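Probable 2-hydroxyhepta-2,4-diene-1,7-dioate isomerase (Thermus thermophilus, PDB 2DFU) probably acts as a metal-dependent isomerase on 2-hydroxyhepta-2,4-diene-1,7-dioate, as a member of the fumarylacetoacetate hydrolase family. Local coordinates at residues L41-T46 against A87-P92; T98-P103 against A164-P169; V142-T147 against G250-L255. One frame throughout, in Å; residues are numbered along the deposited sequence.

Contact 1: residues L41-T46 against A87-P92; sequences LLPPAT and ARPGNP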
ATOM      1  N   LEU A  41      16.848 -11.281  11.654  1.00 30.11           N
ATOM      2  CA  LEU A  41      15.852 -10.294  12.047  1.00 30.26           C
ATOM      3  C   LEU A  41      15.080  -9.762  10.851  1.00 28.97           C
ATOM      4  O   LEU A  41      15.665  -9.428   9.831  1.00 26.35           O
ATOM      5  CB  LEU A  41      16.514  -9.113  12.748  1.00 30.77           C
ATOM      6  CG  LEU A  41      16.343  -8.956  14.254  1.00 35.19           C
ATOM      7  CD1 LEU A  41      16.679  -7.515  14.613  1.00 32.95           C
ATOM      8  CD2 LEU A  41      14.915  -9.274  14.668  1.00 33.00           C
ATOM      9  N   LEU A  42      13.764  -9.676  10.999  1.00 27.73           N
ATOM     10  CA  LEU A  42      12.894  -9.166   9.947  1.00 27.67           C
ATOM     11  C   LEU A  42      12.161  -7.922  10.446  1.00 26.14           C
ATOM     12  O   LEU A  42      12.165  -7.623  11.641  1.00 27.15           O
ATOM     13  CB  LEU A  42      11.845 -10.224   9.573  1.00 24.99           C
ATOM     14  CG  LEU A  42      12.327 -11.585   9.061  1.00 26.54           C
ATOM     15  CD1 LEU A  42      11.129 -12.531   8.904  1.00 23.43           C
ATOM     16  CD2 LEU A  42      13.058 -11.394   7.722  1.00 23.82           C
ATOM     17  N   PRO A  43      11.541  -7.165   9.532  1.00 27.25           N
ATOM     18  CA  PRO A  43      10.811  -5.981   9.995  1.00 26.99           C
ATOM     19  C   PRO A  43       9.711  -6.543  10.919  1.00 27.49           C
ATOM     20  O   PRO A  43       9.070  -7.546  10.591  1.00 27.34           O
ATOM     21  CB  PRO A  43      10.255  -5.402   8.704  1.00 26.40           C
ATOM     22  CG  PRO A  43      11.319  -5.758   7.701  1.00 28.12           C
ATOM     23  CD  PRO A  43      11.633  -7.192   8.059  1.00 26.46           C
ATOM     24  N   PRO A  44       9.481  -5.907  12.077  1.00 27.77           N
ATOM     25  CA  PRO A  44       8.476  -6.348  13.052  1.00 27.83           C
ATOM     26  C   PRO A  44       7.005  -6.119  12.713  1.00 29.54           C
ATOM     27  O   PRO A  44       6.213  -5.743  13.584  1.00 28.93           O
ATOM     28  CB  PRO A  44       8.890  -5.607  14.314  1.00 26.85           C
ATOM     29  CG  PRO A  44       9.343  -4.289  13.755  1.00 26.56           C
ATOM     30  CD  PRO A  44      10.177  -4.694  12.550  1.00 26.53           C
ATOM     31  N   ALA A  45       6.642  -6.350  11.460  1.00 30.47           N
ATOM     32  CA  ALA A  45       5.260  -6.185  11.023  1.00 30.65           C
ATOM     33  C   ALA A  45       5.071  -6.752   9.623  1.00 31.47           C
ATOM     34  O   ALA A  45       6.038  -6.952   8.899  1.00 31.05           O
ATOM     35  CB  ALA A  45       4.876  -4.700  11.034  1.00 30.23           C
ATOM     36  N   THR A  46       3.815  -7.008   9.263  1.00 33.48           N
ATOM     37  CA  THR A  46       3.430  -7.510   7.935  1.00 34.64           C
ATOM     38  C   THR A  46       2.242  -6.626   7.544  1.00 34.15           C
ATOM     39  O   THR A  46       1.103  -7.083   7.490  1.00 34.11           O
ATOM     40  CB  THR A  46       2.965  -8.989   7.996  1.00 34.00           C
ATOM     41  OG1 THR A  46       2.024  -9.146   9.063  1.00 36.69           O
ATOM     42  CG2 THR A  46       4.142  -9.917   8.234  1.00 35.53           C
ATOM     43  N   ALA A  87      12.766  -3.101   4.406  1.00 27.40           N
ATOM     44  CA  ALA A  87      14.104  -3.667   4.338  1.00 26.84           C
ATOM     45  C   ALA A  87      14.489  -4.176   5.722  1.00 27.96           C
ATOM     46  O   ALA A  87      14.228  -3.511   6.723  1.00 29.86           O
ATOM     47  CB  ALA A  87      15.088  -2.607   3.863  1.00 25.41           C
ATOM     48  N   ARG A  88      15.101  -5.358   5.776  1.00 26.88           N
ATOM     49  CA  ARG A  88      15.506  -5.966   7.041  1.00 27.52           C
ATOM     50  C   ARG A  88      16.436  -5.097   7.870  1.00 27.47           C
ATOM     51  O   ARG A  88      17.344  -4.462   7.348  1.00 27.61           O
ATOM     52  CB  ARG A  88      16.196  -7.318   6.806  1.00 27.80           C
ATOM     53  CG  ARG A  88      15.310  -8.396   6.196  1.00 31.74           C
ATOM     54  CD  ARG A  88      16.047  -9.723   6.145  1.00 33.73           C
ATOM     55  NE  ARG A  88      17.207  -9.641   5.261  1.00 39.56           N
ATOM     56  CZ  ARG A  88      17.138  -9.762   3.941  1.00 39.69           C
ATOM     57  NH1 ARG A  88      15.964  -9.982   3.354  1.00 38.74           N
ATOM     58  NH2 ARG A  88      18.235  -9.647   3.207  1.00 39.36           N
ATOM     59  N   PRO A  89      16.210  -5.064   9.191  1.00 27.14           N
ATOM     60  CA  PRO A  89      17.026  -4.282  10.113  1.00 27.40           C
ATOM     61  C   PRO A  89      18.275  -5.082  10.466  1.00 28.31           C
ATOM     62  O   PRO A  89      18.242  -6.312  10.525  1.00 28.26           O
ATOM     63  CB  PRO A  89      16.114  -4.125  11.321  1.00 27.18           C
ATOM     64  CG  PRO A  89      15.406  -5.454  11.346  1.00 23.81           C
ATOM     65  CD  PRO A  89      15.061  -5.672   9.889  1.00 24.17           C
ATOM     66  N   GLY A  90      19.379  -4.391  10.700  1.00 29.14           N
ATOM     67  CA  GLY A  90      20.575  -5.106  11.077  1.00 29.62           C
ATOM     68  C   GLY A  90      20.375  -5.737  12.446  1.00 30.53           C
ATOM     69  O   GLY A  90      19.779  -5.129  13.338  1.00 28.20           O
ATOM     70  N   ASN A  91      20.846  -6.972  12.595  1.00 28.84           N
ATOM     71  CA  ASN A  91      20.774  -7.697  13.861  1.00 30.88           C
ATOM     72  C   ASN A  91      21.790  -7.019  14.798  1.00 33.65           C
ATOM     73  O   ASN A  91      22.965  -6.890  14.453  1.00 34.16           O
ATOM     74  CB  ASN A  91      21.174  -9.157  13.622  1.00 31.13           C
ATOM     75  CG  ASN A  91      20.961 -10.035  14.837  1.00 28.76           C
ATOM     76  OD1 ASN A  91      21.383  -9.705  15.945  1.00 30.16           O
ATOM     77  ND2 ASN A  91      20.314 -11.173  14.626  1.00 29.50           N
ATOM     78  N   PRO A  92      21.349  -6.570  15.985  1.00 34.78           N
ATOM     79  CA  PRO A  92      22.245  -5.907  16.943  1.00 35.27           C
ATOM     80  C   PRO A  92      23.500  -6.700  17.333  1.00 36.45           C
ATOM     81  O   PRO A  92      24.465  -6.135  17.849  1.00 36.79           O
ATOM     82  CB  PRO A  92      21.333  -5.639  18.137  1.00 33.87           C
ATOM     83  CG  PRO A  92      20.013  -5.402  17.484  1.00 36.19           C
ATOM     84  CD  PRO A  92      19.956  -6.525  16.463  1.00 34.53           C
TER
HETATM   85  O   HOH W   1      18.360  -9.061   9.472  1.00 29.54           O
HETATM   86  O   HOH W   2      19.700 -10.631  11.299  1.00 33.80           O
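Leu41 points its side chain at Pro89 and Pro92, and CD1 does most of the touching. This methyl lies 3.9 Å from Pro92 CD and 4.1 Å from Pro89 CG, and the leucine side chain crosses both prolines at about a right angle. A branched aliphatic chain suits this buried place, because one methyl can meet two rigid rings at once. The backbone of Leu41 is joined to the other segment through water rather than directly. One water donates to Leu41 O and, at 2.9 Å, to Pro89 O; a second accepts from Leu41 N and, weakly, from Asn91 ND2, whose amide is held more firmly by Leu36 O while its OD1 takes the N-H of Arg93. Leu42 starts out facing away, yet with CG anti to the carbonyl carbon (chi1 -59°) its CD2 comes to 3.8 Å from Arg88 CD. The two chains run side by side in the same direction, so CG and CD of the arginine lie against Leu42 CD2. No direct hydrogen bond spans the segments: strand 41-42 pairs instead with strand 2-6, and the contact packs that pair against the irregular, proline-rich connection that leaves strand 86-87 in the fumarylacetoacetate hydrolase-type part of the chain. Pro43 brings a rigid ring to pack on Pro89 and has no N-H to satisfy in this buried place; the two rings cross with CD 4.2 Å from Pro89 CD, and Pro43 CG rests 3.8 Å from Ala87 O. Beyond the ring, Pro43 O accepts a hydrogen bond from Arg5 NH1.

Contact 2: residues T98-P103 against A164-P169; sequences TAEPVP and ADKFLP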
ATOM      1  N   THR A  98      24.589  -7.877   8.731  1.00 33.84           N
ATOM      2  CA  THR A  98      23.272  -8.478   8.511  1.00 33.04           C
ATOM      3  C   THR A  98      22.208  -7.549   7.939  1.00 32.43           C
ATOM      4  O   THR A  98      21.288  -8.007   7.272  1.00 32.76           O
ATOM      5  CB  THR A  98      22.716  -9.073   9.814  1.00 32.78           C
ATOM      6  OG1 THR A  98      22.789  -8.090  10.852  1.00 30.17           O
ATOM      7  CG2 THR A  98      23.507 -10.305  10.219  1.00 31.21           C
ATOM      8  N   ALA A  99      22.324  -6.251   8.199  1.00 31.66           N
ATOM      9  CA  ALA A  99      21.344  -5.300   7.692  1.00 32.27           C
ATOM     10  C   ALA A  99      21.190  -5.411   6.176  1.00 33.59           C
ATOM     11  O   ALA A  99      22.176  -5.538   5.447  1.00 33.38           O
ATOM     12  CB  ALA A  99      21.748  -3.883   8.069  1.00 32.09           C
ATOM     13  N   GLU A 100      19.949  -5.378   5.702  1.00 33.07           N
ATOM     14  CA  GLU A 100      19.698  -5.457   4.272  1.00 31.37           C
ATOM     15  C   GLU A 100      20.077  -4.111   3.679  1.00 31.16           C
ATOM     16  O   GLU A 100      19.532  -3.078   4.065  1.00 30.73           O
ATOM     17  CB  GLU A 100      18.226  -5.765   4.004  1.00 32.94           C
ATOM     18  CG  GLU A 100      17.844  -5.722   2.533  1.00 32.90           C
ATOM     19  CD  GLU A 100      16.490  -6.360   2.262  1.00 34.93           C
ATOM     20  OE1 GLU A 100      15.625  -6.333   3.167  1.00 32.18           O
ATOM     21  OE2 GLU A 100      16.290  -6.881   1.140  1.00 35.34           O
ATOM     22  N   PRO A 101      21.025  -4.103   2.730  1.00 31.06           N
ATOM     23  CA  PRO A 101      21.445  -2.841   2.120  1.00 30.91           C
ATOM     24  C   PRO A 101      20.348  -2.173   1.305  1.00 31.16           C
ATOM     25  O   PRO A 101      19.530  -2.842   0.675  1.00 32.19           O
ATOM     26  CB  PRO A 101      22.624  -3.251   1.230  1.00 30.12           C
ATOM     27  CG  PRO A 101      23.119  -4.537   1.847  1.00 32.17           C
ATOM     28  CD  PRO A 101      21.825  -5.227   2.213  1.00 30.18           C
ATOM     29  N   VAL A 102      20.328  -0.848   1.345  1.00 31.29           N
ATOM     30  CA  VAL A 102      19.386  -0.072   0.555  1.00 31.24           C
ATOM     31  C   VAL A 102      20.223   0.332  -0.660  1.00 32.17           C
ATOM     32  O   VAL A 102      21.174   1.102  -0.540  1.00 32.22           O
ATOM     33  CB  VAL A 102      18.936   1.211   1.283  1.00 32.28           C
ATOM     34  CG1 VAL A 102      18.049   2.042   0.363  1.00 31.36           C
ATOM     35  CG2 VAL A 102      18.196   0.858   2.563  1.00 31.25           C
ATOM     36  N   PRO A 103      19.902  -0.209  -1.842  1.00 33.78           N
ATOM     37  CA  PRO A 103      20.674   0.146  -3.034  1.00 34.91           C
ATOM     38  C   PRO A 103      20.517   1.623  -3.384  1.00 34.66           C
ATOM     39  O   PRO A 103      19.410   2.145  -3.351  1.00 34.46           O
ATOM     40  CB  PRO A 103      20.068  -0.747  -4.119  1.00 35.73           C
ATOM     41  CG  PRO A 103      19.527  -1.914  -3.354  1.00 35.48           C
ATOM     42  CD  PRO A 103      18.912  -1.255  -2.150  1.00 34.09           C
ATOM     43  N   ALA A 164      10.257   3.278  -3.403  1.00 29.19           N
ATOM     44  CA  ALA A 164      11.120   2.414  -4.200  1.00 29.89           C
ATOM     45  C   ALA A 164      11.502   1.233  -3.308  1.00 29.73           C
ATOM     46  O   ALA A 164      11.419   1.333  -2.085  1.00 32.16           O
ATOM     47  CB  ALA A 164      12.382   3.177  -4.633  1.00 27.62           C
ATOM     48  N   ASP A 165      11.913   0.119  -3.904  1.00 29.27           N
ATOM     49  CA  ASP A 165      12.307  -1.048  -3.119  1.00 28.60           C
ATOM     50  C   ASP A 165      13.336  -0.688  -2.041  1.00 27.75           C
ATOM     51  O   ASP A 165      14.259   0.079  -2.292  1.00 26.73           O
ATOM     52  CB  ASP A 165      12.894  -2.141  -4.025  1.00 29.31           C
ATOM     53  CG  ASP A 165      11.842  -2.807  -4.906  1.00 32.40           C
ATOM     54  OD1 ASP A 165      10.634  -2.669  -4.622  1.00 30.12           O
ATOM     55  OD2 ASP A 165      12.229  -3.487  -5.875  1.00 34.39           O
ATOM     56  N   LYS A 166      13.160  -1.253  -0.850  1.00 26.78           N
ATOM     57  CA  LYS A 166      14.047  -1.032   0.294  1.00 27.46           C
ATOM     58  C   LYS A 166      14.097   0.400   0.831  1.00 26.91           C
ATOM     59  O   LYS A 166      15.015   0.746   1.575  1.00 28.71           O
ATOM     60  CB  LYS A 166      15.482  -1.483  -0.027  1.00 27.44           C
ATOM     61  CG  LYS A 166      15.608  -2.799  -0.786  1.00 28.67           C
ATOM     62  CD  LYS A 166      14.836  -3.953  -0.147  1.00 28.72           C
ATOM     63  CE  LYS A 166      14.986  -5.213  -1.004  1.00 30.26           C
ATOM     64  NZ  LYS A 166      14.242  -6.378  -0.474  1.00 30.66           N
ATOM     65  N   PHE A 167      13.135   1.244   0.464  1.00 27.58           N
ATOM     66  CA  PHE A 167      13.142   2.613   0.978  1.00 26.49           C
ATOM     67  C   PHE A 167      12.588   2.719   2.393  1.00 27.93           C
ATOM     68  O   PHE A 167      12.277   3.813   2.869  1.00 29.64           O
ATOM     69  CB  PHE A 167      12.371   3.547   0.046  1.00 26.07           C
ATOM     70  CG  PHE A 167      13.225   4.169  -1.031  1.00 28.55           C
ATOM     71  CD1 PHE A 167      14.388   3.537  -1.474  1.00 28.16           C
ATOM     72  CD2 PHE A 167      12.853   5.379  -1.613  1.00 28.87           C
ATOM     73  CE1 PHE A 167      15.171   4.102  -2.483  1.00 30.20           C
ATOM     74  CE2 PHE A 167      13.628   5.954  -2.624  1.00 30.39           C
ATOM     75  CZ  PHE A 167      14.789   5.313  -3.059  1.00 30.70           C
ATOM     76  N   LEU A 168      12.465   1.587   3.076  1.00 27.14           N
ATOM     77  CA  LEU A 168      11.962   1.621   4.441  1.00 28.89           C
ATOM     78  C   LEU A 168      12.567   0.594   5.392  1.00 28.41           C
ATOM     79  O   LEU A 168      11.938  -0.418   5.717  1.00 29.46           O
ATOM     80  CB  LEU A 168      10.430   1.490   4.469  1.00 26.89           C
ATOM     81  CG  LEU A 168       9.811   1.655   5.869  1.00 30.34           C
ATOM     82  CD1 LEU A 168      10.111   3.054   6.413  1.00 28.46           C
ATOM     83  CD2 LEU A 168       8.310   1.417   5.810  1.00 27.69           C
ATOM     84  N   PRO A 169      13.819   0.817   5.819  1.00 29.02           N
ATOM     85  CA  PRO A 169      14.426  -0.135   6.755  1.00 27.51           C
ATOM     86  C   PRO A 169      13.527  -0.026   7.994  1.00 27.88           C
ATOM     87  O   PRO A 169      13.131   1.082   8.367  1.00 27.39           O
ATOM     88  CB  PRO A 169      15.812   0.463   6.999  1.00 26.57           C
ATOM     89  CG  PRO A 169      16.138   1.104   5.683  1.00 27.59           C
ATOM     90  CD  PRO A 169      14.821   1.778   5.314  1.00 29.91           C
TER
HETATM   91  O   HOH W   3      12.933  -6.904   2.646  1.00 41.10           O
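The two backbones come closest at Val102 and Lys166, whose CA atoms are 5.4 Å apart, where a type II beta turn from Ala164 to Phe167 faces the start of strand 102-104. Lys166 occupies the third position of that turn, with positive phi (64°), and its long side chain reaches along the other segment. Its CB and CG pass Pro103, with CG 3.9 Å from Pro103 CD, before the chain bends at chi2 (-52°) and straightens to carry the ammonium to Glu100. There NZ donates to Glu100 OE2 at 2.7 Å in a salt bridge, coming from above the carboxylate plane, 39° out of it. Glutamate suits this buried place because its chain, CG anti to the backbone N and extended beyond, carries the carboxylate out to Lys166 NZ while OE1 accepts from Arg88 N. OE1 also takes a water 2.8 Å away, which accepts a weak bond from Lys166 NZ. Were Lys166 shortened to an alanine, Glu100 OE2 would probably lose its salt-bridge partner and Pro103 the packing from CG outward. Val102 uses both methyls beside the turn. The Val102 and Pro169 side chains cross at about a right angle, with Val102 CG2 3.7 Å from Pro169 CG. Val102 CG1 meets Phe167 CD1 at 4.4 Å. Within the turn, Ala164 CB sits over the centre of one face of the Phe167 ring. Around this packing, strand 102-104 pairs with strand 250-259, strand 168-175 runs beside strand 137-148, and Asp165 OD2 bonds Thr218 OG1 of the second subunit.

Contact 3: residues V142-T147 against G250-L255; sequences VAVDIT and GTLFTL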
ATOM      1  N   VAL A 142      11.437   1.460  15.078  1.00 25.80           N
ATOM      2  CA  VAL A 142      12.181   2.539  14.445  1.00 25.06           C
ATOM      3  C   VAL A 142      12.215   2.365  12.936  1.00 26.68           C
ATOM      4  O   VAL A 142      12.108   1.249  12.432  1.00 25.71           O
ATOM      5  CB  VAL A 142      13.633   2.572  14.976  1.00 25.65           C
ATOM      6  CG1 VAL A 142      14.322   3.849  14.550  1.00 24.86           C
ATOM      7  CG2 VAL A 142      13.627   2.435  16.498  1.00 25.84           C
ATOM      8  N   ALA A 143      12.370   3.470  12.216  1.00 26.64           N
ATOM      9  CA  ALA A 143      12.428   3.405  10.765  1.00 29.04           C
ATOM     10  C   ALA A 143      13.317   4.478  10.183  1.00 29.91           C
ATOM     11  O   ALA A 143      13.658   5.458  10.843  1.00 32.79           O
ATOM     12  CB  ALA A 143      11.035   3.555  10.177  1.00 30.43           C
ATOM     13  N   VAL A 144      13.708   4.265   8.938  1.00 29.67           N
ATOM     14  CA  VAL A 144      14.477   5.247   8.203  1.00 29.90           C
ATOM     15  C   VAL A 144      13.637   5.448   6.948  1.00 30.65           C
ATOM     16  O   VAL A 144      13.466   4.523   6.156  1.00 32.30           O
ATOM     17  CB  VAL A 144      15.866   4.739   7.780  1.00 29.57           C
ATOM     18  CG1 VAL A 144      16.481   5.723   6.807  1.00 29.65           C
ATOM     19  CG2 VAL A 144      16.755   4.570   8.987  1.00 29.34           C
ATOM     20  N   ASP A 145      13.087   6.641   6.787  1.00 29.62           N
ATOM     21  CA  ASP A 145      12.276   6.947   5.620  1.00 31.46           C
ATOM     22  C   ASP A 145      13.226   7.409   4.516  1.00 31.50           C
ATOM     23  O   ASP A 145      13.561   8.591   4.429  1.00 32.48           O
ATOM     24  CB  ASP A 145      11.257   8.042   5.988  1.00 33.21           C
ATOM     25  CG  ASP A 145      10.481   8.572   4.788  1.00 35.17           C
ATOM     26  OD1 ASP A 145      10.611   8.013   3.680  1.00 36.28           O
ATOM     27  OD2 ASP A 145       9.735   9.561   4.957  1.00 34.20           O
ATOM     28  N   ILE A 146      13.694   6.467   3.700  1.00 30.69           N
ATOM     29  CA  ILE A 146      14.599   6.794   2.602  1.00 29.96           C
ATOM     30  C   ILE A 146      13.847   7.647   1.574  1.00 31.12           C
ATOM     31  O   ILE A 146      12.743   7.295   1.152  1.00 29.84           O
ATOM     32  CB  ILE A 146      15.129   5.520   1.920  1.00 29.61           C
ATOM     33  CG1 ILE A 146      15.931   4.687   2.927  1.00 26.42           C
ATOM     34  CG2 ILE A 146      15.989   5.893   0.714  1.00 26.84           C
ATOM     35  CD1 ILE A 146      17.259   5.312   3.331  1.00 27.72           C
ATOM     36  N   THR A 147      14.457   8.759   1.166  1.00 30.91           N
ATOM     37  CA  THR A 147      13.823   9.682   0.231  1.00 31.53           C
ATOM     38  C   THR A 147      14.681  10.114  -0.965  1.00 33.29           C
ATOM     39  O   THR A 147      15.824  10.550  -0.800  1.00 33.15           O
ATOM     40  CB  THR A 147      13.397  10.979   0.974  1.00 32.78           C
ATOM     41  OG1 THR A 147      12.573  10.646   2.096  1.00 33.34           O
ATOM     42  CG2 THR A 147      12.650  11.904   0.048  1.00 32.29           C
ATOM     43  N   GLY A 250      14.731   0.922  20.780  1.00 30.06           N
ATOM     44  CA  GLY A 250      15.876   0.167  20.309  1.00 28.94           C
ATOM     45  C   GLY A 250      16.650   0.942  19.270  1.00 27.99           C
ATOM     46  O   GLY A 250      16.388   2.122  19.034  1.00 26.72           O
ATOM     47  N   THR A 251      17.605   0.280  18.638  1.00 26.99           N
ATOM     48  CA  THR A 251      18.407   0.938  17.625  1.00 28.16           C
ATOM     49  C   THR A 251      18.291   0.232  16.291  1.00 27.74           C
ATOM     50  O   THR A 251      18.520  -0.968  16.195  1.00 27.15           O
ATOM     51  CB  THR A 251      19.885   0.975  18.027  1.00 29.30           C
ATOM     52  OG1 THR A 251      20.017   1.633  19.292  1.00 35.02           O
ATOM     53  CG2 THR A 251      20.695   1.724  16.984  1.00 30.24           C
ATOM     54  N   LEU A 252      17.923   0.989  15.265  1.00 28.03           N
ATOM     55  CA  LEU A 252      17.804   0.449  13.925  1.00 27.74           C
ATOM     56  C   LEU A 252      19.126   0.637  13.186  1.00 28.40           C
ATOM     57  O   LEU A 252      19.631   1.757  13.073  1.00 27.52           O
ATOM     58  CB  LEU A 252      16.695   1.166  13.165  1.00 26.18           C
ATOM     59  CG  LEU A 252      16.587   0.916  11.657  1.00 27.92           C
ATOM     60  CD1 LEU A 252      16.396  -0.573  11.371  1.00 25.82           C
ATOM     61  CD2 LEU A 252      15.414   1.729  11.109  1.00 25.48           C
ATOM     62  N   PHE A 253      19.678  -0.462  12.687  1.00 26.57           N
ATOM     63  CA  PHE A 253      20.926  -0.426  11.938  1.00 28.60           C
ATOM     64  C   PHE A 253      20.640  -0.713  10.466  1.00 28.38           C
ATOM     65  O   PHE A 253      19.968  -1.688  10.135  1.00 29.28           O
ATOM     66  CB  PHE A 253      21.892  -1.487  12.464  1.00 26.99           C
ATOM     67  CG  PHE A 253      22.342  -1.256  13.874  1.00 28.75           C
ATOM     68  CD1 PHE A 253      23.390  -0.377  14.149  1.00 29.17           C
ATOM     69  CD2 PHE A 253      21.742  -1.938  14.929  1.00 28.43           C
ATOM     70  CE1 PHE A 253      23.840  -0.186  15.456  1.00 27.60           C
ATOM     71  CE2 PHE A 253      22.184  -1.752  16.238  1.00 31.35           C
ATOM     72  CZ  PHE A 253      23.241  -0.873  16.499  1.00 28.17           C
ATOM     73  N   THR A 254      21.143   0.137   9.584  1.00 27.85           N
ATOM     74  CA  THR A 254      20.953  -0.073   8.160  1.00 30.43           C
ATOM     75  C   THR A 254      22.128   0.542   7.414  1.00 31.68           C
ATOM     76  O   THR A 254      22.978   1.202   8.015  1.00 33.80           O
ATOM     77  CB  THR A 254      19.627   0.551   7.661  1.00 28.76           C
ATOM     78  OG1 THR A 254      19.403   0.157   6.303  1.00 28.25           O
ATOM     79  CG2 THR A 254      19.686   2.059   7.726  1.00 31.67           C
ATOM     80  N   LEU A 255      22.193   0.318   6.108  1.00 33.18           N
ATOM     81  CA  LEU A 255      23.290   0.864   5.325  1.00 34.46           C
ATOM     82  C   LEU A 255      22.946   1.007   3.852  1.00 33.77           C
ATOM     83  O   LEU A 255      22.057   0.326   3.328  1.00 33.64           O
ATOM     84  CB  LEU A 255      24.543  -0.006   5.494  1.00 36.75           C
ATOM     85  CG  LEU A 255      24.510  -1.461   5.024  1.00 38.64           C
ATOM     86  CD1 LEU A 255      24.481  -1.522   3.508  1.00 42.35           C
ATOM     87  CD2 LEU A 255      25.743  -2.172   5.528  1.00 42.34           C
TER
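Leu252 reaches from its strand onto the backbone of 142-144, and its CB and both methyls each have a partner. CB lies 3.8 Å from Val142 CB and equally near Val142 CG1, the two side chains sliding past each other in opposite directions. CG serves as the branch point; placed anti to the backbone N (chi1 169°), it carries the fork over strand 142-144. CD2 then settles on the main chain, 3.4 Å from Ala143 CA and 3.6 Å from Val142 O, and also meets Val144 CG2 at 3.8 Å. CD1 turns the other way, to Pro89. Leucine suits this place because its forked end serves two neighbours, and Ala143, whose CB points away from 250-255, leaves its CA accessible to Leu252 CD2. Val144 CG2 also meets Thr254 CG2, tip to tip, at 4.1 Å. Valine's two methyls let Val142 touch two residues: CG1 packs on Leu252 CB, while CG2 lies 3.8 Å from Gly250 O. At the backbone angles of Gly250 any side chain would collide with the carbonyl oxygen of the residue before, which only glycine escapes. No hydrogen bond crosses between the strands. Their short axes pass 7.0 Å apart at 28°, nearly aligned in direction, so this is face-to-face packing between layers rather than strand pairing. On one side strand 137-148 lies between strands 111-121 and 168-175 by backbone bonds; on the other, strand 250-259 lies between 102-104 and 241-246, whose Val244 and Val246 also touch Val142.

Overall arrangement
From the N terminus, contact 1 closes first: the 40 residues between 41-46 and 87-92 return to bring strand 41-42 against the connection that leads to helix 95-98. Contacts 2 and 3 both open after it, so contact 1 is in series with each, though Asn91 N bonds Thr98 OG1 to join it to contact 2. Contact 2 and contact 3 cross, because 142-147 falls between 98-103 and 164-169 while 250-255 comes after both. Contact 3 spans the longest loop and packs strands 137-148 and 250-259 together. Strand 250-259 receives both earlier contacts, Gly90 N bonding Phe253 O and Val102 N bonding Leu255 O. Separately, Ile146 N bonds Phe167 O, linking contacts 2 and 3.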